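PcaV transcriptional regulator (Streptomyces coelicolor, PDB 4G9Y) probably binds DNA as a dimeric, ligand-responsive transcription factor of the MarR family, through a winged helix-turn-helix. Local coordinates at residues M31-E34 / E35-S38; G52-Q55 / R56-G59; G63-R66 / S67-A70; T99-G102 / L103-H106; V111-A114 / R115-V119. One frame throughout, in Å; residues are numbered along the deposited sequence.

In the fold
All five contacts lie in one chain of this MarR-family protein and are local, following one another in sequence. Contacts 2 and 3 cap the two successive helices 55-62 and 66-78; their centres are 10 Å apart and they touch, V58 CG1 standing 3.9 Å from I69 CD1. Contacts 4 and 5 share helix 100-121, at its start and further along, with centres 19 Å apart. Contact 1, the linker before helix 38-49, touches contact 5 where V32 O meets R112 NE at 3.0 Å. S38 of contact 1 and H24, bonded to N117 of contact 5, belong to the 3,4-dihydroxybenzoate site, unoccupied in this chain. Contacts 3 and 5 lie about 26 Å apart, centre to centre.

Contact 1 (M31-E34 / E35-S38); sequences MVSE and ETTS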
loop_
_atom_site.group_PDB
_atom_site.type_symbol
_atom_site.label_atom_id
_atom_site.label_comp_id
_atom_site.label_asym_id
_atom_site.label_seq_id
_atom_site.Cartn_x
_atom_site.Cartn_y
_atom_site.Cartn_z
ATOM N N MET A 31 5.752 -10.800 13.334
ATOM C CA MET A 31 5.353 -12.172 13.644
ATOM C C MET A 31 5.808 -13.219 12.618
ATOM O O MET A 31 5.738 -14.425 12.872
ATOM C CB MET A 31 3.834 -12.266 13.809
ATOM C CG MET A 31 3.294 -11.534 15.028
ATOM S SD MET A 31 1.519 -11.814 15.121
ATOM C CE MET A 31 1.470 -13.591 15.434
ATOM N N VAL A 32 6.221 -12.773 11.443
ATOM C CA VAL A 32 6.625 -13.731 10.420
ATOM C C VAL A 32 8.121 -13.659 10.209
ATOM O O VAL A 32 8.836 -14.590 10.555
ATOM C CB VAL A 32 5.892 -13.526 9.094
ATOM C CG1 VAL A 32 6.402 -14.514 8.057
ATOM C CG2 VAL A 32 4.358 -13.684 9.297
ATOM N N SER A 33 8.590 -12.541 9.666
ATOM C CA SER A 33 10.005 -12.360 9.401
ATOM C C SER A 33 10.357 -10.913 9.095
ATOM O O SER A 33 9.665 -10.234 8.337
ATOM C CB SER A 33 10.441 -13.225 8.219
ATOM O OG SER A 33 11.812 -12.992 7.939
ATOM N N GLU A 34 11.457 -10.457 9.673
ATOM C CA GLU A 34 12.006 -9.150 9.352
ATOM C C GLU A 34 12.941 -9.260 8.154
ATOM O O GLU A 34 13.377 -8.250 7.609
ATOM C CB GLU A 34 12.769 -8.588 10.555
ATOM C CG GLU A 34 11.878 -8.175 11.718
ATOM C CD GLU A 34 12.661 -7.887 12.989
ATOM O OE1 GLU A 34 13.908 -7.945 12.950
ATOM O OE2 GLU A 34 12.030 -7.609 14.031
ATOM N N GLU A 35 13.242 -10.491 7.746
ATOM C CA GLU A 35 14.195 -10.737 6.667
ATOM C C GLU A 35 13.522 -11.178 5.363
ATOM O O GLU A 35 13.826 -10.660 4.292
ATOM C CB GLU A 35 15.228 -11.780 7.103
ATOM C CG GLU A 35 16.444 -11.854 6.194
ATOM C CD GLU A 35 17.554 -12.704 6.783
ATOM O OE1 GLU A 35 17.435 -13.092 7.967
ATOM O OE2 GLU A 35 18.543 -12.986 6.065
ATOM N N THR A 36 12.616 -12.142 5.450
ATOM C CA THR A 36 11.929 -12.614 4.259
ATOM C C THR A 36 10.659 -11.794 4.054
ATOM O O THR A 36 9.814 -11.728 4.930
ATOM C CB THR A 36 11.578 -14.097 4.374
ATOM O OG1 THR A 36 12.779 -14.842 4.595
ATOM C CG2 THR A 36 10.901 -14.598 3.102
ATOM N N THR A 37 10.535 -11.155 2.902
ATOM C CA THR A 37 9.346 -10.360 2.639
ATOM C C THR A 37 8.208 -11.233 2.117
ATOM O O THR A 37 8.408 -12.386 1.740
ATOM C CB THR A 37 9.626 -9.284 1.604
ATOM O OG1 THR A 37 9.986 -9.914 0.375
ATOM C CG2 THR A 37 10.773 -8.392 2.049
ATOM N N SER A 38 7.011 -10.662 2.091
ATOM C CA SER A 38 5.854 -11.325 1.512
ATOM C C SER A 38 6.057 -11.783 0.040
ATOM O O SER A 38 5.752 -12.931 -0.291
ATOM C CB SER A 38 4.611 -10.431 1.662
ATOM O OG SER A 38 3.440 -11.165 1.395
#
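The hydroxyl of S33 is gripped by two backbone amides, E35 N and T36 N, in an ST turn, the serine counterpart of the Asx turn. This turn shapes the linker between helix 13-31 and helix 38-49 of the MarR fold. T36 N gives the straighter bond, 2.8 Å to S33 OG with an angle of 169° at the hydrogen. E35 N reaches the same S33 OG over 2.9 Å but at a more bent 146°. S33 holds its OG opposite its own backbone N (chi1 178°), and from there the oxygen reaches forward to the amides two and three residues ahead. The same S33 OG also lies 3.7 Å from E35 CB and equally far from T36 CB. One small oxygen thus accepts from two successive amides and ties the chain into a tight bend. The buried T36 is anchored elsewhere: its OG1 bonds to R79 and its carbonyl to W28, while its side chain packs on L109 of helix 100-121. S38, just beyond the turn, belongs to the 3,4-dihydroxybenzoate site observed for this protein, with no ligand bound to this chain. Next to it, T37 is the N-cap of helix 38-49, its OG1 capping a backbone N just past S38 and its own N hydrogen-bonded to Q40 OE1.

Contact 2 (G52-Q55 / R56-G59); sequences GLDQ and RTVG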
loop_
_atom_site.group_PDB
_atom_site.type_symbol
_atom_site.label_atom_id
_atom_site.label_comp_id
_atom_site.label_asym_id
_atom_site.label_seq_id
_atom_site.Cartn_x
_atom_site.Cartn_y
_atom_site.Cartn_z
ATOM N N GLY A 52 11.255 -26.159 -10.525
ATOM C CA GLY A 52 11.812 -26.093 -11.865
ATOM C C GLY A 52 11.094 -25.135 -12.792
ATOM O O GLY A 52 11.433 -25.037 -13.971
ATOM N N LEU A 53 10.101 -24.425 -12.273
ATOM C CA LEU A 53 9.382 -23.432 -13.068
ATOM C C LEU A 53 10.377 -22.374 -13.530
ATOM O O LEU A 53 11.350 -22.100 -12.842
ATOM C CB LEU A 53 8.308 -22.780 -12.201
ATOM C CG LEU A 53 7.043 -22.230 -12.836
ATOM C CD1 LEU A 53 6.374 -23.264 -13.741
ATOM C CD2 LEU A 53 6.107 -21.785 -11.725
ATOM N N ASP A 54 10.163 -21.793 -14.702
ATOM C CA ASP A 54 11.105 -20.787 -15.171
ATOM C C ASP A 54 10.806 -19.456 -14.495
ATOM O O ASP A 54 9.711 -19.240 -13.999
ATOM C CB ASP A 54 11.018 -20.627 -16.680
ATOM C CG ASP A 54 9.699 -20.041 -17.112
ATOM O OD1 ASP A 54 8.733 -20.815 -17.266
ATOM O OD2 ASP A 54 9.622 -18.805 -17.272
ATOM N N GLN A 55 11.780 -18.559 -14.503
ATOM C CA GLN A 55 11.671 -17.293 -13.794
ATOM C C GLN A 55 10.530 -16.425 -14.277
ATOM O O GLN A 55 9.822 -15.813 -13.477
ATOM C CB GLN A 55 12.988 -16.524 -13.909
ATOM C CG GLN A 55 13.029 -15.234 -13.119
ATOM C CD GLN A 55 14.446 -14.697 -13.003
ATOM O OE1 GLN A 55 15.384 -15.447 -12.726
ATOM N NE2 GLN A 55 14.610 -13.397 -13.231
ATOM N N ARG A 56 10.362 -16.364 -15.592
ATOM C CA ARG A 56 9.316 -15.559 -16.187
ATOM C C ARG A 56 7.962 -16.029 -15.653
ATOM O O ARG A 56 7.131 -15.216 -15.232
ATOM C CB ARG A 56 9.399 -15.676 -17.711
ATOM C CG ARG A 56 8.257 -15.090 -18.513
ATOM C CD ARG A 56 8.549 -15.282 -20.005
ATOM N NE ARG A 56 7.413 -14.959 -20.864
ATOM C CZ ARG A 56 6.560 -15.859 -21.346
ATOM N NH1 ARG A 56 6.715 -17.145 -21.052
ATOM N NH2 ARG A 56 5.553 -15.474 -22.121
ATOM N N THR A 57 7.753 -17.341 -15.634
ATOM C CA THR A 57 6.478 -17.872 -15.159
ATOM C C THR A 57 6.305 -17.662 -13.657
ATOM O O THR A 57 5.207 -17.354 -13.199
ATOM C CB THR A 57 6.310 -19.359 -15.505
ATOM O OG1 THR A 57 6.513 -19.534 -16.911
ATOM C CG2 THR A 57 4.892 -19.852 -15.130
ATOM N N VAL A 58 7.390 -17.809 -12.891
ATOM C CA VAL A 58 7.303 -17.570 -11.456
ATOM C C VAL A 58 6.842 -16.135 -11.191
ATOM O O VAL A 58 5.985 -15.903 -10.342
ATOM C CB VAL A 58 8.635 -17.861 -10.731
ATOM C CG1 VAL A 58 8.578 -17.379 -9.297
ATOM C CG2 VAL A 58 8.943 -19.342 -10.778
ATOM N N GLY A 59 7.402 -15.181 -11.933
ATOM C CA GLY A 59 6.983 -13.795 -11.817
ATOM C C GLY A 59 5.500 -13.658 -12.107
ATOM O O GLY A 59 4.785 -12.915 -11.439
#
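D54 and T57 meet at the N-cap of helix 55-62, part of the winged helix-turn-helix domain, and each carboxylate oxygen of D54 takes a separate donor from T57. The hydroxyl T57 OG1 gives its proton to D54 OD1 at 2.6 Å, arriving on the syn side of the carboxylate. The amide T57 N bonds D54 OD2 at 2.9 Å, coming instead from above the carboxylate plane, 49° out of it. With chi1 at 67°, D54 CG sits between the backbone N and the carbonyl carbon, which folds the acid back over the first helical turn. T57 places OG1 beside its own backbone N (chi1 -54°), and hydroxyl and amide can thus serve the same acid. Backbone acceptors are satisfied in turn: D54 O accepts from V58 N, and Q55 O from G59 N. The negative group at the helix start would be expected to interact favourably with the helix dipole, and R93 adds a long, weak ion pair to D54 OD1. The Q55 side chain lies against helix 66-78, and its OE1 accepts from K84 NZ.

Apolar groups pack beside the cap. L53 crosses T57 at about a right angle, its CG 3.9 Å from T57 CG2. It also brings its CB to 3.8 Å from V58 CG2. V58 and L53 extend this packing to L47 of helix 38-49, and V58 lies on I69 of helix 66-78 as well. The same methyl, V58 CG2, stands 3.3 Å from D54 O.

Contact 3 (G63-R66 / S67-A70); sequences GLDR and STIA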
loop_
_atom_site.group_PDB
_atom_site.type_symbol
_atom_site.label_atom_id
_atom_site.label_comp_id
_atom_site.label_asym_id
_atom_site.label_seq_id
_atom_site.Cartn_x
_atom_site.Cartn_y
_atom_site.Cartn_z
ATOM N N GLY A 63 2.600 -12.386 -9.595
ATOM C CA GLY A 63 2.221 -11.059 -10.039
ATOM C C GLY A 63 3.293 -9.988 -9.890
ATOM O O GLY A 63 2.993 -8.874 -9.466
ATOM N N LEU A 64 4.535 -10.307 -10.247
ATOM C CA LEU A 64 5.632 -9.331 -10.190
ATOM C C LEU A 64 6.197 -9.066 -11.571
ATOM O O LEU A 64 6.259 -9.972 -12.403
ATOM C CB LEU A 64 6.771 -9.830 -9.302
ATOM C CG LEU A 64 6.501 -10.181 -7.843
ATOM C CD1 LEU A 64 7.776 -10.762 -7.195
ATOM C CD2 LEU A 64 6.006 -8.969 -7.083
ATOM N N ASP A 65 6.640 -7.835 -11.808
ATOM C CA ASP A 65 7.251 -7.493 -13.089
ATOM C C ASP A 65 8.635 -8.123 -13.216
ATOM O O ASP A 65 9.199 -8.592 -12.226
ATOM C CB ASP A 65 7.312 -5.973 -13.293
ATOM C CG ASP A 65 8.064 -5.252 -12.183
ATOM O OD1 ASP A 65 9.184 -5.672 -11.828
ATOM O OD2 ASP A 65 7.529 -4.251 -11.664
ATOM N N ARG A 66 9.185 -8.123 -14.426
ATOM C CA ARG A 66 10.442 -8.820 -14.673
ATOM C C ARG A 66 11.615 -8.302 -13.829
ATOM O O ARG A 66 12.485 -9.081 -13.431
ATOM C CB ARG A 66 10.788 -8.855 -16.167
ATOM C CG ARG A 66 11.359 -7.573 -16.720
ATOM C CD ARG A 66 12.292 -7.863 -17.888
ATOM N NE ARG A 66 13.205 -6.750 -18.138
ATOM C CZ ARG A 66 14.295 -6.497 -17.416
ATOM N NH1 ARG A 66 14.616 -7.274 -16.386
ATOM N NH2 ARG A 66 15.066 -5.461 -17.720
ATOM N N SER A 67 11.629 -7.007 -13.525
ATOM C CA SER A 67 12.708 -6.456 -12.709
ATOM C C SER A 67 12.558 -6.833 -11.235
ATOM O O SER A 67 13.539 -7.148 -10.569
ATOM C CB SER A 67 12.806 -4.936 -12.861
ATOM O OG SER A 67 11.907 -4.281 -11.985
ATOM N N THR A 68 11.336 -6.800 -10.718
ATOM C CA THR A 68 11.130 -7.149 -9.314
ATOM C C THR A 68 11.398 -8.634 -9.073
ATOM O O THR A 68 11.994 -9.001 -8.064
ATOM C CB THR A 68 9.713 -6.815 -8.837
ATOM O OG1 THR A 68 9.405 -5.460 -9.174
ATOM C CG2 THR A 68 9.612 -6.987 -7.342
ATOM N N ILE A 69 10.961 -9.487 -9.999
ATOM C CA ILE A 69 11.215 -10.916 -9.852
ATOM C C ILE A 69 12.718 -11.198 -9.929
ATOM O O ILE A 69 13.243 -11.999 -9.161
ATOM C CB ILE A 69 10.401 -11.799 -10.841
ATOM C CG1 ILE A 69 10.639 -13.282 -10.543
ATOM C CG2 ILE A 69 10.745 -11.503 -12.285
ATOM C CD1 ILE A 69 9.913 -13.764 -9.297
ATOM N N ALA A 70 13.412 -10.502 -10.823
ATOM C CA ALA A 70 14.867 -10.611 -10.924
ATOM C C ALA A 70 15.533 -10.270 -9.599
ATOM O O ALA A 70 16.449 -10.959 -9.149
ATOM C CB ALA A 70 15.394 -9.703 -12.029
HETATM O O HOH W 1 6.469 -5.464 -9.435
#
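The backbone leaves helix 55-62 at G63 in a Schellman motif with positive phi, runs extended through L64 and D65, and enters helix 66-78 with D65 as its N-cap. This turn joins the two helices of the helix-turn-helix. D65 bends its carboxylate back over the new helix with chi1 at 57°, and a single oxygen, OD1, accepts three bonds there. T68 N bonds D65 OD1 at 2.7 Å, nearly in line with the C-O bond. The hydroxyl of T68 donates to that oxygen as well, OG1 to OD1 of D65 being 2.7 Å, from 37° above the carboxylate plane. S67 OG adds a longer bond of 3.1 Å to D65 OD1, again from out of the plane. T68 can offer both donors because OG1 lies on the same side as its own backbone N (chi1 -51°). Three donors converge on one oxygen, which fixes the rotation of the carboxylate and would favour the anion. A water bridges outside the cap, giving a proton to T68 OG1 and accepting only weakly from D65 N.

Below the polar cap the backbone bond from I69 N to D65 O begins the regular helical pattern. The L64 methyls pack on the first turn: L64 CD2 comes 4.1 Å from T68 CG2, the two side chains crossing at about a right angle. I69 packs on V58 and on Q55 of helix 55-62. The other methyl of the leucine, L64 CD1, lies 4.2 Å from I69 CD1.

Contact 4 (T99-G102 / L103-H106); sequences TDEG and LRVH
The first turns of helix 100-121, just after strand 94-98 of the wing, carry a salt bridge between E101 and R104 one turn apart. R104 NH1 donates to E101 OE1 at 2.7 Å, with an angle of 158° at the hydrogen. The oxygen lies at the edge of the guanidinium and only 3° out of its plane, and the donor comes nearly in line with the carboxylate C-O bond. Carboxylate and guanidinium are nearly coplanar, their planes 30° apart, although the two side chains as wholes cross at about a right angle. Both chains bend to meet: E101 turns at chi2 and R104 at chi3, after each has started out opposite its backbone N. Over one face of the guanidinium lies D100 O.

T99 is the N-cap of the helix: its OG1 accepts from G102 N at 3.0 Å and bonds G80 O too. Behind it the usual helical bonds follow, L103 N to T99 O being the first. L103 and H106 face helix 38-49, where both touch V48; the H106 ring also meets Y41, and its NE2 bonds N45. The carboxylate oxygen of E101 that R104 leaves aside, OE2, has a long, weak ion pair with R108, and E101 OE2 rests 3.6 Å from V105 CG2.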
loop_
_atom_site.group_PDB
_atom_site.type_symbol
_atom_site.label_atom_id
_atom_site.label_comp_id
_atom_site.label_asym_id
_atom_site.label_seq_id
_atom_site.Cartn_x
_atom_site.Cartn_y
_atom_site.Cartn_z
ATOM N N THR A 99 16.382 -24.836 -2.690
ATOM C CA THR A 99 17.402 -25.669 -2.077
ATOM C C THR A 99 16.749 -26.365 -0.895
ATOM O O THR A 99 15.615 -26.040 -0.543
ATOM C CB THR A 99 18.559 -24.811 -1.559
ATOM O OG1 THR A 99 18.062 -23.894 -0.569
ATOM C CG2 THR A 99 19.194 -24.022 -2.701
ATOM N N ASP A 100 17.445 -27.314 -0.278
ATOM C CA ASP A 100 16.946 -27.917 0.969
ATOM C C ASP A 100 16.608 -26.864 2.033
ATOM O O ASP A 100 15.596 -26.972 2.729
ATOM C CB ASP A 100 17.951 -28.920 1.548
ATOM C CG ASP A 100 18.226 -30.087 0.608
ATOM O OD1 ASP A 100 17.498 -30.248 -0.389
ATOM O OD2 ASP A 100 19.172 -30.857 0.873
ATOM N N GLU A 101 17.450 -25.847 2.173
ATOM C CA GLU A 101 17.175 -24.802 3.154
ATOM C C GLU A 101 15.993 -23.915 2.738
ATOM O O GLU A 101 15.224 -23.461 3.586
ATOM C CB GLU A 101 18.444 -23.982 3.452
ATOM C CG GLU A 101 18.292 -22.857 4.486
ATOM C CD GLU A 101 17.832 -23.320 5.873
ATOM O OE1 GLU A 101 17.728 -24.538 6.131
ATOM O OE2 GLU A 101 17.578 -22.439 6.722
ATOM N N GLY A 102 15.827 -23.688 1.435
ATOM C CA GLY A 102 14.685 -22.921 0.951
ATOM C C GLY A 102 13.383 -23.634 1.283
ATOM O O GLY A 102 12.393 -23.009 1.642
ATOM N N LEU A 103 13.392 -24.960 1.187
ATOM C CA LEU A 103 12.215 -25.747 1.549
ATOM C C LEU A 103 11.914 -25.629 3.037
ATOM O O LEU A 103 10.762 -25.526 3.438
ATOM C CB LEU A 103 12.423 -27.217 1.191
ATOM C CG LEU A 103 12.057 -27.629 -0.232
ATOM C CD1 LEU A 103 12.692 -28.964 -0.582
ATOM C CD2 LEU A 103 10.535 -27.698 -0.366
ATOM N N ARG A 104 12.964 -25.676 3.848
ATOM C CA ARG A 104 12.850 -25.567 5.297
ATOM C C ARG A 104 12.317 -24.187 5.716
ATOM O O ARG A 104 11.413 -24.073 6.556
ATOM C CB ARG A 104 14.224 -25.841 5.917
ATOM C CG ARG A 104 14.265 -25.915 7.434
ATOM C CD ARG A 104 15.637 -26.439 7.904
ATOM N NE ARG A 104 15.896 -27.806 7.429
ATOM C CZ ARG A 104 16.809 -28.146 6.516
ATOM N NH1 ARG A 104 17.594 -27.230 5.952
ATOM N NH2 ARG A 104 16.944 -29.417 6.165
ATOM N N VAL A 105 12.871 -23.142 5.122
ATOM C CA VAL A 105 12.424 -21.783 5.399
ATOM C C VAL A 105 10.953 -21.616 4.987
ATOM O O VAL A 105 10.148 -21.031 5.721
ATOM C CB VAL A 105 13.332 -20.740 4.691
ATOM C CG1 VAL A 105 12.690 -19.353 4.688
ATOM C CG2 VAL A 105 14.703 -20.693 5.369
ATOM N N HIS A 106 10.591 -22.152 3.827
ATOM C CA HIS A 106 9.204 -22.049 3.379
ATOM C C HIS A 106 8.258 -22.716 4.372
ATOM O O HIS A 106 7.202 -22.172 4.707
ATOM C CB HIS A 106 9.015 -22.643 1.979
ATOM C CG HIS A 106 7.576 -22.834 1.602
ATOM N ND1 HIS A 106 6.907 -24.024 1.800
ATOM C CD2 HIS A 106 6.675 -21.981 1.057
ATOM C CE1 HIS A 106 5.661 -23.900 1.379
ATOM N NE2 HIS A 106 5.494 -22.670 0.927
#

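Contact 5 (V111-A114 / R115-V119); sequences VRIA and RMNQV
R115 runs back along helix 100-121 of the MarR fold to lie beside V111, one turn earlier. Its CB stands 3.7 Å from R112 O, with CG opposite the backbone N (chi1 -170°). Bends at chi2 and chi3 then fold the chain toward the start of the helix. R115 CZ comes 4.1 Å from V111 CG1, and both terminal nitrogens come nearer, R115 NH2 to 3.5 Å of V111 CG1 and NH1 less closely. The flat group thus packs its NH2 end against the CG1 methyl, with V111 O 4.2 Å above one face of the R115 guanidinium, offset toward the rim. Within 111-119 the guanidinium makes no hydrogen bond or ion pair. Underneath, R115 N makes the usual helical bond to V111 O.

A second pair lies side by side one turn apart, I113 with N117, pointing the same way. N117 ND2 sits 3.5 Å from I113 CG2, while OD1 is hydrogen-bonded to NE2 of H24, a residue of the 3,4-dihydroxybenzoate site. N117 also packs on P13 of the second subunit, which brings this helix to the dimer interface. M116 is buried and turns inward, against H24 and W28 of helix 13-31. R112 points away from this contact and donates its NE to V32 O of the linker that follows helix 13-31. On the backbone, N117 N bonds I113 O at 2.9 Å with an angle of 168° at the hydrogen.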
loop_
_atom_site.group_PDB
_atom_site.type_symbol
_atom_site.label_atom_id
_atom_site.label_comp_id
_atom_site.label_asym_id
_atom_site.label_seq_id
_atom_site.Cartn_x
_atom_site.Cartn_y
_atom_site.Cartn_z
ATOM N N VAL A 111 4.000 -21.829 8.733
ATOM C CA VAL A 111 3.406 -21.973 10.050
ATOM C C VAL A 111 3.228 -20.594 10.703
ATOM O O VAL A 111 2.199 -20.312 11.300
ATOM C CB VAL A 111 4.261 -22.888 10.937
ATOM C CG1 VAL A 111 3.836 -22.786 12.397
ATOM C CG2 VAL A 111 4.174 -24.339 10.446
ATOM N N ARG A 112 4.226 -19.729 10.566
ATOM C CA ARG A 112 4.161 -18.401 11.172
ATOM C C ARG A 112 3.115 -17.529 10.481
ATOM O O ARG A 112 2.422 -16.738 11.127
ATOM C CB ARG A 112 5.541 -17.733 11.151
ATOM C CG ARG A 112 6.572 -18.536 11.968
ATOM C CD ARG A 112 7.965 -17.920 11.952
ATOM N NE ARG A 112 8.017 -16.628 12.630
ATOM C CZ ARG A 112 8.213 -16.471 13.936
ATOM N NH1 ARG A 112 8.370 -17.532 14.716
ATOM N NH2 ARG A 112 8.252 -15.254 14.462
ATOM N N ILE A 113 2.990 -17.689 9.169
ATOM C CA ILE A 113 2.048 -16.890 8.413
ATOM C C ILE A 113 0.628 -17.243 8.834
ATOM O O ILE A 113 -0.215 -16.361 8.999
ATOM C CB ILE A 113 2.234 -17.084 6.901
ATOM C CG1 ILE A 113 3.538 -16.407 6.451
ATOM C CG2 ILE A 113 1.026 -16.524 6.118
ATOM C CD1 ILE A 113 4.043 -16.904 5.122
ATOM N N ALA A 114 0.375 -18.534 9.025
ATOM C CA ALA A 114 -0.948 -19.000 9.422
ATOM C C ALA A 114 -1.329 -18.430 10.791
ATOM O O ALA A 114 -2.456 -17.977 11.007
ATOM C CB ALA A 114 -0.991 -20.533 9.444
ATOM N N ARG A 115 -0.379 -18.449 11.713
ATOM C CA ARG A 115 -0.604 -17.912 13.042
ATOM C C ARG A 115 -0.810 -16.397 12.979
ATOM O O ARG A 115 -1.677 -15.835 13.670
ATOM C CB ARG A 115 0.570 -18.275 13.959
ATOM C CG ARG A 115 0.351 -17.970 15.434
ATOM C CD ARG A 115 0.623 -19.197 16.305
ATOM N NE ARG A 115 1.991 -19.689 16.160
ATOM C CZ ARG A 115 2.324 -20.874 15.654
ATOM N NH1 ARG A 115 1.390 -21.722 15.238
ATOM N NH2 ARG A 115 3.601 -21.214 15.567
ATOM N N MET A 116 -0.014 -15.739 12.146
ATOM C CA MET A 116 -0.071 -14.289 12.045
ATOM C C MET A 116 -1.420 -13.815 11.521
ATOM O O MET A 116 -2.006 -12.873 12.057
ATOM C CB MET A 116 1.059 -13.753 11.164
ATOM C CG MET A 116 1.049 -12.239 11.039
ATOM S SD MET A 116 0.047 -11.700 9.633
ATOM C CE MET A 116 1.004 -12.325 8.238
ATOM N N ASN A 117 -1.911 -14.456 10.470
ATOM C CA ASN A 117 -3.213 -14.090 9.920
ATOM C C ASN A 117 -4.384 -14.377 10.861
ATOM O O ASN A 117 -5.376 -13.661 10.855
ATOM C CB ASN A 117 -3.435 -14.748 8.559
ATOM C CG ASN A 117 -2.665 -14.054 7.472
ATOM O OD1 ASN A 117 -2.636 -12.815 7.406
ATOM N ND2 ASN A 117 -1.998 -14.830 6.637
ATOM N N GLN A 118 -4.265 -15.417 11.672
ATOM C CA GLN A 118 -5.265 -15.688 12.700
ATOM C C GLN A 118 -5.247 -14.580 13.763
ATOM O O GLN A 118 -6.291 -14.098 14.188
ATOM C CB GLN A 118 -5.018 -17.067 13.324
ATOM C CG GLN A 118 -5.454 -17.180 14.773
ATOM C CD GLN A 118 -5.421 -18.609 15.277
ATOM O OE1 GLN A 118 -4.998 -19.522 14.565
ATOM N NE2 GLN A 118 -5.873 -18.813 16.510
ATOM N N VAL A 119 -4.055 -14.165 14.181
ATOM C CA VAL A 119 -3.928 -13.037 15.105
ATOM C C VAL A 119 -4.436 -11.703 14.512
ATOM O O VAL A 119 -5.090 -10.912 15.192
ATOM C CB VAL A 119 -2.469 -12.919 15.625
ATOM C CG1 VAL A 119 -2.237 -11.599 16.354
ATOM C CG2 VAL A 119 -2.135 -14.102 16.522
#